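PDB 1YCO: branched-chain phosphotransacylase from Enterococcus faecalis, which probably transfers branched-chain acyl groups between coenzyme A and phosphate. Local coordinates for residues T82-K85 and E86-K89; E198-H202 and K203-G207. One frame throughout, in Å; residues are numbered along the deposited sequence.

Contact 1 (T82-K85 and E86-K89); sequences TLLK and EMLK
Met87 lies against two leucines one turn back, where helix 80-87 runs out. Apolar contacts come first: its SD sits 4.0 Å from CD1 of Leu84, the two side chains crossing at a slant, and 4.3 Å from CG of Leu83. Chi1 of 47° wedges CG between the backbone N and the carbonyl carbon, close over the carbonyl oxygens of Leu83 and Leu84, and a bend at chi3 turns the methyl end. Leu83 and Met87 both rest on Val62 of helix 54-66, and Met87 also reaches Leu73 of strand 72-75, so this face joins the helix to its neighbours in the fold.

Backbone bonds form the second group. Met87 N donates to Leu83 O at 2.8 Å, the one firm bond of the three. The flanking bonds, Glu86 N to Thr82 O and Leu88 N to Leu84 O, are both weak at 3.1 Å, and Leu88 is the first residue to leave helical angles.

Charge makes up the third. Lys89, its chain extended beyond CG, reaches back so that NZ forms a salt bridge with OE1 of Glu86 at 3.6 Å, while OE2 takes a weak hydrogen bond from His92. The buried Glu86 thus has a partner on each carboxylate oxygen, which would probably favour its ionised form and tie the helix end to the following loop.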
# COMPACT_ATOMS: atom_id res chain seq x y z
N THR A 82 -1.87 -27.06 4.22
CA THR A 82 -2.06 -28.27 5.03
C THR A 82 -2.88 -28.00 6.28
O THR A 82 -3.85 -28.70 6.55
CB THR A 82 -0.71 -28.88 5.48
OG1 THR A 82 0.09 -29.21 4.35
CG2 THR A 82 -0.95 -30.13 6.31
N LEU A 83 -2.48 -26.99 7.05
CA LEU A 83 -3.17 -26.63 8.29
C LEU A 83 -4.53 -26.01 8.01
O LEU A 83 -5.51 -26.33 8.68
CB LEU A 83 -2.33 -25.63 9.10
CG LEU A 83 -2.97 -25.00 10.35
CD1 LEU A 83 -3.14 -26.06 11.43
CD2 LEU A 83 -2.09 -23.88 10.86
N LEU A 84 -4.57 -25.13 7.02
CA LEU A 84 -5.81 -24.45 6.66
C LEU A 84 -6.88 -25.45 6.25
O LEU A 84 -7.99 -25.44 6.77
CB LEU A 84 -5.55 -23.46 5.53
CG LEU A 84 -6.56 -22.32 5.40
CD1 LEU A 84 -6.54 -21.47 6.66
CD2 LEU A 84 -6.23 -21.47 4.18
N LYS A 85 -6.53 -26.32 5.31
CA LYS A 85 -7.47 -27.34 4.84
C LYS A 85 -7.86 -28.20 6.04
O LYS A 85 -8.99 -28.71 6.13
CB LYS A 85 -6.83 -28.23 3.77
CG LYS A 85 -7.77 -29.31 3.24
CD LYS A 85 -7.02 -30.54 2.73
CE LYS A 85 -6.11 -30.22 1.54
NZ LYS A 85 -5.35 -31.44 1.12
N GLU A 86 -6.92 -28.35 6.96
CA GLU A 86 -7.13 -29.14 8.17
C GLU A 86 -8.15 -28.53 9.13
O GLU A 86 -9.03 -29.24 9.63
CB GLU A 86 -5.79 -29.35 8.89
CG GLU A 86 -5.35 -30.80 8.95
CD GLU A 86 -6.31 -31.65 9.75
OE1 GLU A 86 -6.42 -32.86 9.48
OE2 GLU A 86 -6.96 -31.09 10.67
N MET A 87 -8.05 -27.23 9.38
CA MET A 87 -8.98 -26.56 10.30
C MET A 87 -10.36 -26.28 9.68
O MET A 87 -11.30 -25.94 10.39
CB MET A 87 -8.36 -25.26 10.83
CG MET A 87 -7.72 -24.39 9.75
SD MET A 87 -6.73 -22.99 10.40
CE MET A 87 -8.05 -21.83 10.84
N LEU A 88 -10.47 -26.46 8.36
CA LEU A 88 -11.74 -26.23 7.67
C LEU A 88 -12.54 -27.51 7.43
O LEU A 88 -13.47 -27.52 6.62
CB LEU A 88 -11.50 -25.51 6.34
CG LEU A 88 -11.23 -24.00 6.40
CD1 LEU A 88 -10.98 -23.46 5.01
CD2 LEU A 88 -12.43 -23.28 7.03
N LYS A 89 -12.20 -28.60 8.13
CA LYS A 89 -12.95 -29.85 7.97
C LYS A 89 -14.17 -29.88 8.88
O LYS A 89 -14.11 -29.45 10.03
CB LYS A 89 -12.06 -31.06 8.27
CG LYS A 89 -11.04 -31.37 7.19
CD LYS A 89 -10.28 -32.66 7.51
CE LYS A 89 -9.23 -32.96 6.44
NZ LYS A 89 -8.38 -34.15 6.79

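Contact 2 (E198-H202 and K203-G207)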
# COMPACT_ATOMS: atom_id res chain seq x y z
N GLU A 198 -4.65 16.03 10.59
CA GLU A 198 -4.00 17.17 9.97
C GLU A 198 -4.32 17.20 8.48
O GLU A 198 -4.66 18.26 7.95
CB GLU A 198 -2.48 17.12 10.21
CG GLU A 198 -1.68 18.08 9.33
CD GLU A 198 -0.38 18.55 9.96
OE1 GLU A 198 0.17 17.81 10.81
OE2 GLU A 198 0.11 19.66 9.58
N ALA A 199 -4.22 16.06 7.79
CA ALA A 199 -4.54 16.02 6.36
C ALA A 199 -6.00 16.43 6.13
O ALA A 199 -6.33 17.07 5.13
CB ALA A 199 -4.28 14.62 5.79
N VAL A 200 -6.86 16.03 7.06
CA VAL A 200 -8.29 16.35 7.01
C VAL A 200 -8.47 17.88 7.08
O VAL A 200 -9.23 18.47 6.30
CB VAL A 200 -9.05 15.71 8.21
CG1 VAL A 200 -10.44 16.31 8.33
CG2 VAL A 200 -9.13 14.20 8.02
N ALA A 201 -7.75 18.50 8.02
CA ALA A 201 -7.79 19.94 8.21
C ALA A 201 -7.16 20.61 7.00
O ALA A 201 -7.69 21.58 6.46
CB ALA A 201 -7.03 20.32 9.48
N HIS A 202 -6.03 20.06 6.56
CA HIS A 202 -5.30 20.59 5.42
C HIS A 202 -6.20 20.68 4.20
O HIS A 202 -6.11 21.63 3.44
CB HIS A 202 -4.10 19.67 5.12
CG HIS A 202 -3.19 20.18 4.05
ND1 HIS A 202 -2.12 19.45 3.57
CD2 HIS A 202 -3.18 21.35 3.36
CE1 HIS A 202 -1.50 20.14 2.63
NE2 HIS A 202 -2.12 21.30 2.48
N LYS A 203 -7.07 19.70 4.00
CA LYS A 203 -7.96 19.73 2.84
C LYS A 203 -9.35 20.21 3.22
O LYS A 203 -10.26 20.21 2.38
CB LYS A 203 -8.05 18.35 2.18
CG LYS A 203 -6.76 17.88 1.55
CD LYS A 203 -6.92 16.51 0.90
CE LYS A 203 -7.86 16.54 -0.32
NZ LYS A 203 -9.32 16.71 0.01
N ARG A 204 -9.52 20.60 4.48
CA ARG A 204 -10.81 21.09 4.98
C ARG A 204 -11.94 20.10 4.67
O ARG A 204 -13.05 20.51 4.36
CB ARG A 204 -11.14 22.44 4.35
CG ARG A 204 -10.15 23.53 4.66
CD ARG A 204 -10.50 24.78 3.89
NE ARG A 204 -9.64 25.90 4.23
CZ ARG A 204 -9.68 27.08 3.62
NH1 ARG A 204 -10.55 27.29 2.64
NH2 ARG A 204 -8.86 28.05 4.00
N TYR A 205 -11.63 18.81 4.74
CA TYR A 205 -12.61 17.77 4.47
C TYR A 205 -13.57 17.67 5.65
O TYR A 205 -13.23 18.02 6.79
CB TYR A 205 -11.89 16.43 4.27
CG TYR A 205 -12.83 15.25 4.16
CD1 TYR A 205 -13.44 14.93 2.96
CD2 TYR A 205 -13.15 14.49 5.29
CE1 TYR A 205 -14.37 13.88 2.88
CE2 TYR A 205 -14.07 13.44 5.22
CZ TYR A 205 -14.68 13.15 4.00
OH TYR A 205 -15.64 12.16 3.95
N SER A 206 -14.79 17.21 5.37
CA SER A 206 -15.81 17.03 6.39
C SER A 206 -16.57 15.74 6.06
O SER A 206 -16.99 15.55 4.92
CB SER A 206 -16.77 18.23 6.39
OG SER A 206 -17.66 18.18 7.50
N GLY A 207 -16.72 14.86 7.04
CA GLY A 207 -17.41 13.60 6.81
C GLY A 207 -17.57 12.84 8.11
O GLY A 207 -17.13 13.34 9.15
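Val200 and Tyr205 meet where helix 197-202 ends, and this is the tightly packed part of the contact. CG1 of Val200 lies at the edge of the tyrosine ring, near its plane, and 4.3 Å from Tyr205 CB. Chi1 of 167° sets that methyl anti to the backbone N, on the side of the outgoing chain. Leu193 of helix 191-195 and Met210 pack on both residues, and Phe186 and Leu189 of strand 184-189 meet the ring.

Next to this pair the backbone closes in a Schellman motif. The positive phi of Arg204, 52°, helps bring Tyr205 N back to Val200 O, 2.9 Å away. Arg204 N bonds to Ala201 O at 2.9 Å from above the carbonyl plane, and Lys203 N keeps the last helical bond, 3.0 Å to Ala199 O.

Arg204 forms the loose, solvent side, its chain running straight from CG to NE. Elsewhere, Ser256 of the second subunit packs on His202 and Lys203, whose NZ makes a long, weak ion pair with Glu158. The carbonyls of Ala199, Val200 and Ala201 are therefore taken up by the turn, and an apolar pair seals its inner side.

Contacts 1 and 2 lie on opposite sides of the chain's centre, their own centres 45 Å apart and their nearest atoms about 35 Å apart, so neither touches the other. Both are helix ends, one after the other along the chain: 82-89 lies beside strand 72-75 of the parallel five-stranded sheet, 198-207 beside strand 184-189 at an outer edge of the mixed sheet. Contact 1 is clear of the second subunit, whereas contact 2 meets it. A bound phosphate ion lies about 6 Å from the side chain of Ala199 in contact 2; it probably came from the crystallisation liquor, although such ions often mark pockets.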